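Udp-n-acetylglucosamine pyrophosphorylase (Trypanosoma brucei, PDB 4BQH) probably catalyses the formation of UDP-N-acetylglucosamine and diphosphate from UTP and N-acetyl-alpha-D-glucosamine 1-phosphate, and is seen here with an allosteric inhibitor bound. Local coordinates at residues V49-F54 / S212-D217; N55-E60 / T378-A383; A382-I387 / M395-E400. All blocks are in the same frame, centred on the assembly; numbering follows the deposited sequence.

Contact 1: V49-F54 / S212-D217. With 9VU ((3S)-3-[2-(1,3-benzodioxol-5-yl)-2-oxidanylidene-ethyl]-4-bromanyl-5-methyl-3-oxidanyl-1H-indol-2-one), chain C.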
loop_
_atom_site.group_PDB
_atom_site.type_symbol
_atom_site.label_atom_id
_atom_site.label_comp_id
_atom_site.label_asym_id
_atom_site.label_seq_id
_atom_site.Cartn_x
_atom_site.Cartn_y
_atom_site.Cartn_z
ATOM N N VAL A 49 -7.642 20.715 0.844
ATOM C CA VAL A 49 -8.951 20.413 0.243
ATOM C C VAL A 49 -9.585 21.678 -0.321
ATOM O O VAL A 49 -9.684 22.712 0.365
ATOM C CB VAL A 49 -9.919 19.758 1.266
ATOM C CG1 VAL A 49 -11.370 19.786 0.765
ATOM C CG2 VAL A 49 -9.458 18.339 1.619
ATOM N N ASP A 50 -10.023 21.585 -1.573
ATOM C CA ASP A 50 -10.657 22.695 -2.267
ATOM C C ASP A 50 -12.171 22.487 -2.170
ATOM O O ASP A 50 -12.737 21.626 -2.836
ATOM C CB ASP A 50 -10.161 22.705 -3.724
ATOM C CG ASP A 50 -10.742 23.838 -4.569
ATOM O OD1 ASP A 50 -11.815 24.384 -4.285
ATOM O OD2 ASP A 50 -10.099 24.157 -5.582
ATOM N N PHE A 51 -12.812 23.251 -1.287
ATOM C CA PHE A 51 -14.226 23.018 -0.978
ATOM C C PHE A 51 -15.135 23.271 -2.170
ATOM O O PHE A 51 -16.068 22.501 -2.404
ATOM C CB PHE A 51 -14.646 23.804 0.287
ATOM C CG PHE A 51 -14.067 23.239 1.549
ATOM C CD1 PHE A 51 -14.674 22.149 2.181
ATOM C CD2 PHE A 51 -12.894 23.755 2.098
ATOM C CE1 PHE A 51 -14.120 21.601 3.329
ATOM C CE2 PHE A 51 -12.339 23.215 3.250
ATOM C CZ PHE A 51 -12.953 22.145 3.875
ATOM N N ARG A 52 -14.856 24.309 -2.971
ATOM C CA ARG A 52 -15.649 24.518 -4.191
ATOM C C ARG A 52 -15.540 23.340 -5.154
ATOM O O ARG A 52 -16.540 22.878 -5.704
ATOM C CB ARG A 52 -15.192 25.766 -4.944
ATOM C CG ARG A 52 -15.681 27.058 -4.340
ATOM C CD ARG A 52 -15.238 28.249 -5.188
ATOM N NE ARG A 52 -15.893 28.264 -6.498
ATOM C CZ ARG A 52 -17.116 28.733 -6.744
ATOM N NH1 ARG A 52 -17.867 29.231 -5.767
ATOM N NH2 ARG A 52 -17.599 28.703 -7.985
ATOM N N HIS A 53 -14.313 22.868 -5.356
ATOM C CA HIS A 53 -14.075 21.710 -6.199
ATOM C C HIS A 53 -14.878 20.528 -5.703
ATOM O O HIS A 53 -15.472 19.797 -6.485
ATOM C CB HIS A 53 -12.578 21.380 -6.241
ATOM C CG HIS A 53 -12.283 20.068 -6.900
ATOM N ND1 HIS A 53 -12.591 19.823 -8.196
ATOM C CD2 HIS A 53 -11.732 18.899 -6.393
ATOM C CE1 HIS A 53 -12.238 18.556 -8.501
ATOM N NE2 HIS A 53 -11.692 18.000 -7.406
ATOM N N PHE A 54 -14.923 20.322 -4.390
ATOM C CA PHE A 54 -15.687 19.176 -3.880
ATOM C C PHE A 54 -17.207 19.236 -4.053
ATOM O O PHE A 54 -17.861 18.185 -4.109
ATOM C CB PHE A 54 -15.264 18.817 -2.460
ATOM C CG PHE A 54 -14.146 17.801 -2.431
ATOM C CD1 PHE A 54 -14.433 16.437 -2.623
ATOM C CD2 PHE A 54 -12.814 18.203 -2.294
ATOM C CE1 PHE A 54 -13.413 15.488 -2.627
ATOM C CE2 PHE A 54 -11.779 17.251 -2.296
ATOM C CZ PHE A 54 -12.083 15.898 -2.484
ATOM N N SER A 212 -8.627 14.034 4.908
ATOM C CA SER A 212 -9.922 13.391 4.871
ATOM C C SER A 212 -10.826 14.136 3.876
ATOM O O SER A 212 -10.470 15.199 3.347
ATOM C CB SER A 212 -10.525 13.389 6.264
ATOM O OG SER A 212 -10.688 14.725 6.728
ATOM N N VAL A 213 -11.995 13.566 3.596
ATOM C CA VAL A 213 -12.913 14.131 2.601
ATOM C C VAL A 213 -14.255 14.386 3.308
ATOM O O VAL A 213 -14.737 13.509 4.030
ATOM C CB VAL A 213 -13.117 13.133 1.441
ATOM C CG1 VAL A 213 -14.178 13.629 0.458
ATOM C CG2 VAL A 213 -11.799 12.952 0.685
ATOM N N PRO A 214 -14.846 15.577 3.123
ATOM C CA PRO A 214 -16.145 15.849 3.830
ATOM C C PRO A 214 -17.271 14.894 3.419
ATOM O O PRO A 214 -17.224 14.318 2.305
ATOM C CB PRO A 214 -16.515 17.255 3.360
ATOM C CG PRO A 214 -15.227 17.863 2.871
ATOM C CD PRO A 214 -14.428 16.718 2.294
ATOM N N CYS A 215 -18.257 14.714 4.302
ATOM C CA CYS A 215 -19.489 14.006 3.963
ATOM C C CYS A 215 -20.634 14.998 3.772
ATOM O O CYS A 215 -20.674 16.040 4.438
ATOM C CB CYS A 215 -19.904 13.050 5.061
ATOM S SG CYS A 215 -18.526 12.363 5.985
ATOM N N TYR A 216 -21.561 14.648 2.884
ATOM C CA TYR A 216 -22.564 15.595 2.383
ATOM C C TYR A 216 -24.007 15.133 2.534
ATOM O O TYR A 216 -24.298 13.957 2.383
ATOM C CB TYR A 216 -22.285 15.841 0.891
ATOM C CG TYR A 216 -20.975 16.545 0.644
ATOM C CD1 TYR A 216 -19.772 15.830 0.553
ATOM C CD2 TYR A 216 -20.935 17.938 0.512
ATOM C CE1 TYR A 216 -18.575 16.495 0.336
ATOM C CE2 TYR A 216 -19.757 18.607 0.295
ATOM C CZ TYR A 216 -18.583 17.882 0.217
ATOM O OH TYR A 216 -17.426 18.541 0.020
ATOM N N ASP A 217 -24.902 16.078 2.802
ATOM C CA ASP A 217 -26.334 15.835 2.640
ATOM C C ASP A 217 -26.642 15.712 1.147
ATOM O O ASP A 217 -26.260 16.572 0.374
ATOM C CB ASP A 217 -27.142 16.985 3.244
ATOM C CG ASP A 217 -28.638 16.758 3.120
ATOM O OD1 ASP A 217 -29.156 15.829 3.768
ATOM O OD2 ASP A 217 -29.292 17.510 2.374
HETATM O OAN 9VU C . -9.407 19.321 -3.152
HETATM C CAH 9VU C . -8.243 19.058 -3.511
HETATM N NAG 9VU C . -7.182 19.810 -3.208
HETATM C CAC 9VU C . -6.077 19.260 -3.782
HETATM C CAB 9VU C . -4.814 19.699 -3.753
HETATM C CAA 9VU C . -3.767 19.045 -4.421
HETATM C CAF 9VU C . -4.084 17.895 -5.155
HETATM C CAJ 9VU C . -3.048 17.193 -5.860
HETATM C CAE 9VU C . -5.432 17.473 -5.156
HETATM BR BRA 9VU C . -5.808 15.872 -6.108
HETATM C CAD 9VU C . -6.410 18.140 -4.482
HETATM C CAI 9VU C . -7.832 17.970 -4.330
HETATM O OAL 9VU C . -8.482 18.159 -5.590
HETATM C CAM 9VU C . -8.301 16.567 -3.859
HETATM C CAO 9VU C . -7.887 16.228 -2.412
HETATM O OAP 9VU C . -7.399 17.134 -1.720
HETATM C CAQ 9VU C . -8.138 14.908 -1.934
HETATM C CAV 9VU C . -8.440 13.840 -2.782
HETATM C CAU 9VU C . -8.683 12.606 -2.306
HETATM O OAY 9VU C . -8.977 11.466 -2.998
HETATM C CAX 9VU C . -9.533 10.582 -1.985
HETATM O OAW 9VU C . -8.888 11.013 -0.781
HETATM C CAT 9VU C . -8.621 12.337 -1.002
HETATM C CAS 9VU C . -8.320 13.309 -0.124
HETATM C CAR 9VU C . -8.062 14.605 -0.568
HETATM O O HOH W 1 -17.572 21.214 -0.418
#
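Phe54 and Phe51 carry the apolar packing between 49-54 and 212-217. Phe54 CE1 lies 3.7 Å from Val213 CG1, the two side chains running at about a right angle. Val213 serves two partners: CG1, anti to the backbone N (chi1 174°), faces Phe54, while CG2, anti to the carbonyl carbon, lies 3.6 Å from CAS of the inhibitor's benzodioxole. Phe51 CE1 is 3.9 Å from Pro214 CG, and Val49 CG1 covers one face of the Phe51 ring.

No direct hydrogen bond joins the segments; a water bridges them instead, accepting from Tyr216 OH (2.7 Å) and donating to Phe51 O. The same hydroxyl is in van der Waals contact with Phe54, OH to CB 3.3 Å. Ser212 O, covered by Val49 CG2, is buried without a polar partner.

Both segments touch the inhibitor. Asp50 N donates to the lactam oxygen OAN of the inhibitor at 2.8 Å and 167°, with the edge of Phe54 beside the same oxygen. Asp50 also N-caps the helix, its OD1 accepting from His53 N.

Helix 51-64 thus starts against edge strand 213-214 of a small antiparallel sheet, with helix 7-15 touching Phe51, Ile231 of strand 230-234 touching Pro214 and Leu399 of strand 394-400 against Val213 and Tyr216.

Contact 2: N55-E60 / T378-A383. With 9VU ((3S)-3-[2-(1,3-benzodioxol-5-yl)-2-oxidanylidene-ethyl]-4-bromanyl-5-methyl-3-oxidanyl-1H-indol-2-one), chain C.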
loop_
_atom_site.group_PDB
_atom_site.type_symbol
_atom_site.label_atom_id
_atom_site.label_comp_id
_atom_site.label_asym_id
_atom_site.label_seq_id
_atom_site.Cartn_x
_atom_site.Cartn_y
_atom_site.Cartn_z
ATOM N N ASN A 55 -17.773 20.444 -4.154
ATOM C CA ASN A 55 -19.174 20.541 -4.594
ATOM C C ASN A 55 -19.372 19.931 -5.983
ATOM O O ASN A 55 -20.346 19.214 -6.225
ATOM C CB ASN A 55 -19.658 21.993 -4.589
ATOM C CG ASN A 55 -19.572 22.636 -3.215
ATOM O OD1 ASN A 55 -19.769 21.986 -2.172
ATOM N ND2 ASN A 55 -19.289 23.939 -3.212
ATOM N N ASP A 56 -18.434 20.194 -6.896
ATOM C CA ASP A 56 -18.497 19.595 -8.240
ATOM C C ASP A 56 -18.296 18.092 -8.175
ATOM O O ASP A 56 -18.921 17.350 -8.923
ATOM C CB ASP A 56 -17.394 20.172 -9.135
ATOM C CG ASP A 56 -17.642 21.610 -9.516
ATOM O OD1 ASP A 56 -18.809 22.051 -9.474
ATOM O OD2 ASP A 56 -16.665 22.312 -9.862
ATOM N N VAL A 57 -17.404 17.662 -7.284
ATOM C CA VAL A 57 -17.146 16.236 -7.106
ATOM C C VAL A 57 -18.440 15.562 -6.653
ATOM O O VAL A 57 -18.849 14.527 -7.204
ATOM C CB VAL A 57 -16.018 16.003 -6.075
ATOM C CG1 VAL A 57 -15.890 14.514 -5.759
ATOM C CG2 VAL A 57 -14.692 16.548 -6.607
ATOM N N LEU A 58 -19.108 16.154 -5.666
ATOM C CA LEU A 58 -20.336 15.539 -5.150
ATOM C C LEU A 58 -21.370 15.438 -6.258
ATOM O O LEU A 58 -21.988 14.389 -6.461
ATOM C CB LEU A 58 -20.931 16.353 -4.001
ATOM C CG LEU A 58 -22.277 15.833 -3.456
ATOM C CD1 LEU A 58 -22.072 14.488 -2.763
ATOM C CD2 LEU A 58 -22.852 16.866 -2.487
ATOM N N ARG A 59 -21.535 16.527 -7.000
ATOM C CA ARG A 59 -22.567 16.573 -8.020
ATOM C C ARG A 59 -22.361 15.489 -9.082
ATOM O O ARG A 59 -23.303 14.747 -9.415
ATOM C CB ARG A 59 -22.579 17.945 -8.668
ATOM C CG ARG A 59 -23.761 18.174 -9.581
ATOM C CD ARG A 59 -23.603 19.518 -10.242
ATOM N NE ARG A 59 -24.691 19.805 -11.167
ATOM C CZ ARG A 59 -24.835 20.989 -11.747
ATOM N NH1 ARG A 59 -23.952 21.945 -11.487
ATOM N NH2 ARG A 59 -25.847 21.207 -12.575
ATOM N N GLU A 60 -21.137 15.395 -9.595
ATOM C CA GLU A 60 -20.806 14.443 -10.643
ATOM C C GLU A 60 -20.836 13.013 -10.128
ATOM O O GLU A 60 -21.395 12.113 -10.782
ATOM C CB GLU A 60 -19.441 14.742 -11.267
ATOM C CG GLU A 60 -18.953 13.600 -12.157
ATOM C CD GLU A 60 -18.478 14.025 -13.537
ATOM O OE1 GLU A 60 -18.071 15.189 -13.713
ATOM O OE2 GLU A 60 -18.491 13.177 -14.457
ATOM N N THR A 378 -13.388 14.673 -11.181
ATOM C CA THR A 378 -14.623 14.726 -10.401
ATOM C C THR A 378 -15.358 13.409 -10.304
ATOM O O THR A 378 -16.419 13.371 -9.683
ATOM C CB THR A 378 -15.615 15.766 -10.975
ATOM O OG1 THR A 378 -15.765 15.512 -12.366
ATOM C CG2 THR A 378 -15.098 17.182 -10.770
ATOM N N GLN A 379 -14.791 12.344 -10.874
ATOM C CA GLN A 379 -15.442 11.014 -10.896
ATOM C C GLN A 379 -15.099 10.154 -9.686
ATOM O O GLN A 379 -14.495 9.074 -9.798
ATOM C CB GLN A 379 -15.135 10.310 -12.227
ATOM C CG GLN A 379 -15.659 11.133 -13.398
ATOM C CD GLN A 379 -15.633 10.397 -14.726
ATOM O OE1 GLN A 379 -15.040 9.317 -14.854
ATOM N NE2 GLN A 379 -16.281 10.981 -15.733
ATOM N N TYR A 380 -15.516 10.624 -8.515
ATOM C CA TYR A 380 -15.287 9.851 -7.290
ATOM C C TYR A 380 -16.383 8.811 -7.126
ATOM O O TYR A 380 -17.377 8.800 -7.878
ATOM C CB TYR A 380 -15.261 10.785 -6.062
ATOM C CG TYR A 380 -14.000 11.606 -5.858
ATOM C CD1 TYR A 380 -13.484 12.420 -6.877
ATOM C CD2 TYR A 380 -13.356 11.621 -4.620
ATOM C CE1 TYR A 380 -12.359 13.217 -6.671
ATOM C CE2 TYR A 380 -12.223 12.395 -4.413
ATOM C CZ TYR A 380 -11.733 13.195 -5.435
ATOM O OH TYR A 380 -10.629 13.983 -5.237
ATOM N N HIS A 381 -16.199 7.940 -6.135
ATOM C CA HIS A 381 -17.156 6.895 -5.815
ATOM C C HIS A 381 -18.006 7.349 -4.652
ATOM O O HIS A 381 -17.499 7.552 -3.539
ATOM C CB HIS A 381 -16.400 5.626 -5.446
ATOM C CG HIS A 381 -15.578 5.061 -6.570
ATOM N ND1 HIS A 381 -14.357 5.552 -6.904
ATOM C CD2 HIS A 381 -15.823 3.999 -7.428
ATOM C CE1 HIS A 381 -13.855 4.853 -7.938
ATOM N NE2 HIS A 381 -14.748 3.896 -8.264
ATOM N N ALA A 382 -19.301 7.541 -4.899
ATOM C CA ALA A 382 -20.219 8.050 -3.875
ATOM C C ALA A 382 -20.967 6.885 -3.246
ATOM O O ALA A 382 -21.370 5.930 -3.945
ATOM C CB ALA A 382 -21.215 9.019 -4.504
ATOM N N ALA A 383 -21.153 6.935 -1.939
ATOM C CA ALA A 383 -21.928 5.917 -1.244
ATOM C C ALA A 383 -22.832 6.600 -0.221
ATOM O O ALA A 383 -22.420 7.560 0.410
ATOM C CB ALA A 383 -21.005 4.910 -0.549
HETATM O OAN 9VU C . -9.407 19.321 -3.152
HETATM C CAH 9VU C . -8.243 19.058 -3.511
HETATM N NAG 9VU C . -7.182 19.810 -3.208
HETATM C CAC 9VU C . -6.077 19.260 -3.782
HETATM C CAB 9VU C . -4.814 19.699 -3.753
HETATM C CAA 9VU C . -3.767 19.045 -4.421
HETATM C CAF 9VU C . -4.084 17.895 -5.155
HETATM C CAJ 9VU C . -3.048 17.193 -5.860
HETATM C CAE 9VU C . -5.432 17.473 -5.156
HETATM BR BRA 9VU C . -5.808 15.872 -6.108
HETATM C CAD 9VU C . -6.410 18.140 -4.482
HETATM C CAI 9VU C . -7.832 17.970 -4.330
HETATM O OAL 9VU C . -8.482 18.159 -5.590
HETATM C CAM 9VU C . -8.301 16.567 -3.859
HETATM C CAO 9VU C . -7.887 16.228 -2.412
HETATM O OAP 9VU C . -7.399 17.134 -1.720
HETATM C CAQ 9VU C . -8.138 14.908 -1.934
HETATM C CAV 9VU C . -8.440 13.840 -2.782
HETATM C CAU 9VU C . -8.683 12.606 -2.306
HETATM O OAY 9VU C . -8.977 11.466 -2.998
HETATM C CAX 9VU C . -9.533 10.582 -1.985
HETATM O OAW 9VU C . -8.888 11.013 -0.781
HETATM C CAT 9VU C . -8.621 12.337 -1.002
HETATM C CAS 9VU C . -8.320 13.309 -0.124
HETATM C CAR 9VU C . -8.062 14.605 -0.568
HETATM O O HOH W 2 -15.740 13.717 -15.425
#
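The unusual feature here is the way the Glu60 carboxylate, on the helix, is met by two consecutive side chains of the loop, firmly at one oxygen and weakly at the other. Thr378 OG1 donates to Glu60 OE1 at 2.7 Å, approaching from well above the carboxylate plane, 62° out of it. The threonine hydroxyl sits between its own backbone N and carbonyl carbon (chi1 51°), a rotation that turns OG1 to the glutamate and leaves the methyl CG2 to lie against Asp56 CB. At the other oxygen, Gln379 NE2 makes a weak bond to Glu60 OE2, 3.4 Å long, with the amide and carboxylate planes 55° apart. A water also links the two, donating to Glu60 OE2 and accepting weakly from Gln379 NE2. The amide oxygen of Gln379 is taken by Arg408. Glu60 reaches the pair with CG opposite its backbone N and a bend at the next bond.

Gln379 is the centre of an inverse gamma turn, closed by a weak bond from Tyr380 N to Thr378 O, and this turn leads the chain into strand 381-387. The backbones come close at the turn's start, with 4.4 Å between Val57 CA and Thr378 CA.

One turn of helix before Glu60, the packing becomes apolar. Val57 CG1 lies over one face of the Tyr380 ring in a CH-pi contact, 3.7 Å from the ring centroid and displaced toward the rim on the CD1 side, so that Val57 backs a pocket-lining tyrosine as second shell. Tyr380 belongs to the inhibitor pocket: its OH lies 3.3 Å from CAV of the benzodioxole ring, and its ring meets that of Phe54 steeply. Val57 also touches Leu399 of strand 394-400.

Contact 3: A382-I387 / M395-E400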
loop_
_atom_site.group_PDB
_atom_site.type_symbol
_atom_site.label_atom_id
_atom_site.label_comp_id
_atom_site.label_asym_id
_atom_site.label_seq_id
_atom_site.Cartn_x
_atom_site.Cartn_y
_atom_site.Cartn_z
ATOM N N ALA A 382 -19.301 7.541 -4.899
ATOM C CA ALA A 382 -20.219 8.050 -3.875
ATOM C C ALA A 382 -20.967 6.885 -3.246
ATOM O O ALA A 382 -21.370 5.930 -3.945
ATOM C CB ALA A 382 -21.215 9.019 -4.504
ATOM N N ALA A 383 -21.153 6.935 -1.939
ATOM C CA ALA A 383 -21.928 5.917 -1.244
ATOM C C ALA A 383 -22.832 6.600 -0.221
ATOM O O ALA A 383 -22.420 7.560 0.410
ATOM C CB ALA A 383 -21.005 4.910 -0.549
ATOM N N ARG A 384 -24.068 6.111 -0.094
ATOM C CA ARG A 384 -24.999 6.580 0.940
ATOM C C ARG A 384 -24.746 5.792 2.197
ATOM O O ARG A 384 -24.682 4.562 2.160
ATOM C CB ARG A 384 -26.470 6.378 0.519
ATOM C CG ARG A 384 -26.893 7.096 -0.741
ATOM C CD ARG A 384 -27.190 6.115 -1.877
ATOM N NE ARG A 384 -27.170 6.789 -3.182
ATOM C CZ ARG A 384 -28.237 7.289 -3.805
ATOM N NH1 ARG A 384 -29.452 7.185 -3.268
ATOM N NH2 ARG A 384 -28.087 7.890 -4.978
ATOM N N LYS A 385 -24.603 6.497 3.314
ATOM C CA LYS A 385 -24.200 5.898 4.574
ATOM C C LYS A 385 -24.991 6.529 5.707
ATOM O O LYS A 385 -25.385 7.688 5.619
ATOM C CB LYS A 385 -22.713 6.151 4.831
ATOM C CG LYS A 385 -21.748 5.535 3.838
ATOM C CD LYS A 385 -21.417 4.103 4.222
ATOM C CE LYS A 385 -20.601 3.428 3.133
ATOM N NZ LYS A 385 -20.700 1.947 3.263
ATOM N N LYS A 386 -25.242 5.759 6.761
ATOM C CA LYS A 386 -25.858 6.314 7.955
ATOM C C LYS A 386 -24.734 6.893 8.791
ATOM O O LYS A 386 -23.816 6.190 9.159
ATOM C CB LYS A 386 -26.587 5.219 8.729
ATOM C CG LYS A 386 -27.615 5.723 9.734
ATOM C CD LYS A 386 -28.061 4.541 10.586
ATOM C CE LYS A 386 -29.308 4.831 11.398
ATOM N NZ LYS A 386 -29.699 3.600 12.143
ATOM N N ILE A 387 -24.800 8.181 9.100
ATOM C CA ILE A 387 -23.667 8.850 9.717
ATOM C C ILE A 387 -24.029 9.313 11.128
ATOM O O ILE A 387 -24.941 10.082 11.271
ATOM C CB ILE A 387 -23.277 10.070 8.868
ATOM C CG1 ILE A 387 -22.752 9.602 7.508
ATOM C CG2 ILE A 387 -22.242 10.922 9.600
ATOM C CD1 ILE A 387 -22.536 10.755 6.561
ATOM N N MET A 395 -28.594 10.438 7.203
ATOM C CA MET A 395 -28.146 9.817 5.964
ATOM C C MET A 395 -27.282 10.840 5.240
ATOM O O MET A 395 -27.651 12.007 5.158
ATOM C CB MET A 395 -29.352 9.429 5.091
ATOM C CG MET A 395 -30.182 8.263 5.635
ATOM S SD MET A 395 -29.212 6.890 6.305
ATOM C CE MET A 395 -28.546 6.124 4.824
ATOM N N GLY A 396 -26.118 10.415 4.750
ATOM C CA GLY A 396 -25.237 11.337 4.024
ATOM C C GLY A 396 -24.465 10.611 2.945
ATOM O O GLY A 396 -24.563 9.393 2.819
ATOM N N ILE A 397 -23.680 11.374 2.194
ATOM C CA ILE A 397 -22.908 10.823 1.068
ATOM C C ILE A 397 -21.430 10.886 1.438
ATOM O O ILE A 397 -20.938 11.951 1.813
ATOM C CB ILE A 397 -23.149 11.610 -0.237
ATOM C CG1 ILE A 397 -24.649 11.614 -0.616
ATOM C CG2 ILE A 397 -22.282 11.032 -1.375
ATOM C CD1 ILE A 397 -25.227 10.229 -0.877
ATOM N N LYS A 398 -20.745 9.749 1.330
ATOM C CA LYS A 398 -19.278 9.693 1.491
ATOM C C LYS A 398 -18.649 9.521 0.117
ATOM O O LYS A 398 -19.237 8.896 -0.765
ATOM C CB LYS A 398 -18.878 8.573 2.451
ATOM C CG LYS A 398 -19.386 8.808 3.868
ATOM C CD LYS A 398 -18.672 7.889 4.865
ATOM C CE LYS A 398 -19.104 8.167 6.307
ATOM N NZ LYS A 398 -18.498 7.158 7.239
ATOM N N LEU A 399 -17.492 10.136 -0.091
ATOM C CA LEU A 399 -16.872 10.146 -1.412
ATOM C C LEU A 399 -15.502 9.536 -1.310
ATOM O O LEU A 399 -14.755 9.878 -0.409
ATOM C CB LEU A 399 -16.733 11.587 -1.909
ATOM C CG LEU A 399 -18.069 12.290 -2.160
ATOM C CD1 LEU A 399 -17.811 13.787 -2.330
ATOM C CD2 LEU A 399 -18.759 11.731 -3.398
ATOM N N GLU A 400 -15.152 8.655 -2.243
ATOM C CA GLU A 400 -13.823 8.030 -2.192
ATOM C C GLU A 400 -13.170 8.061 -3.562
ATOM O O GLU A 400 -13.853 8.036 -4.580
ATOM C CB GLU A 400 -13.921 6.568 -1.689
ATOM C CG GLU A 400 -14.320 6.466 -0.209
ATOM C CD GLU A 400 -14.477 5.028 0.299
ATOM O OE1 GLU A 400 -14.581 4.084 -0.510
ATOM O OE2 GLU A 400 -14.529 4.835 1.536
#
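Ala383 and Lys398 face each other as a hydrogen-bonded antiparallel pair, each residue using both its N-H and its carbonyl on the other. Ala383 N donates to Lys398 O at 3.0 Å. Lys398 N returns a bond to Ala383 O at 2.9 Å, with an N-H to O angle of 165° and the donor nearly in line with the carbonyl. Two residues along, Lys385 and Gly396 repeat the pattern: Lys385 N reaches Gly396 O at 2.9 Å, and Gly396 N reaches Lys385 O, again at 165°. All four carbonyls also receive a CA-H from the opposite strand; Ala382 CA, Ile397 CA, Arg384 CA and Met395 CA supply them.

Of the non-hydrogen-bonded residues, Ile397 turns its backbone outward and bonds to that of Tyr216. His381 with Glu400 and Ile387 with Val394 extend the ladder of this beta hairpin at its two ends.

Ala382, Ile397 and Leu399 share one face with Arg384, Lys386 and Met395. There Ala382 CB touches both Leu399 CD2 and Ile397 CG2, and Arg384 CG runs alongside Ile397 CD1 at 3.6 Å. The guanidinium group goes on to a salt bridge with Glu218. Bent at chi2 and chi3, Met395 folds back over the partner strand and places SD 3.9 Å from Lys386 CB.

On the face of Lys385 and Lys398, Ile387 CD1 packs 3.8 Å from Gly396 CA, where the glycine has no side chain of its own. Lys385 and Lys398 touch through their aliphatic parts, CG of the first 4.0 Å from CD of the second, and their ammonium groups stay apart, NZ to NZ 6.9 Å. The contact therefore draws its direction and register from the backbone bonds, whereas the lysines contribute mainly hydrocarbon to it and any repulsion between their like charges is probably modest.

From the N terminus, helix 51-64 supplies the first halves of contacts 1 and 2. Contact 1 closes a loop of some 160 residues when the chain returns at 212-217; contact 2 closes one of about 320 at 378-383. Because 55-60 precedes 212-217, these two loops cross. The chain then runs straight on from contact 2, sharing Ala382 and Ala383, into the short hairpin of contact 3, which follows contact 1 in series. Tyr216 O probably bonds to Ile397 N, joining the hairpin to the segment 212-217, and Leu58 packs on both Tyr216 and Ile397. Helix, edge strand and hairpin are thereby held together, and contacts 1 and 2 both touch the inhibitor.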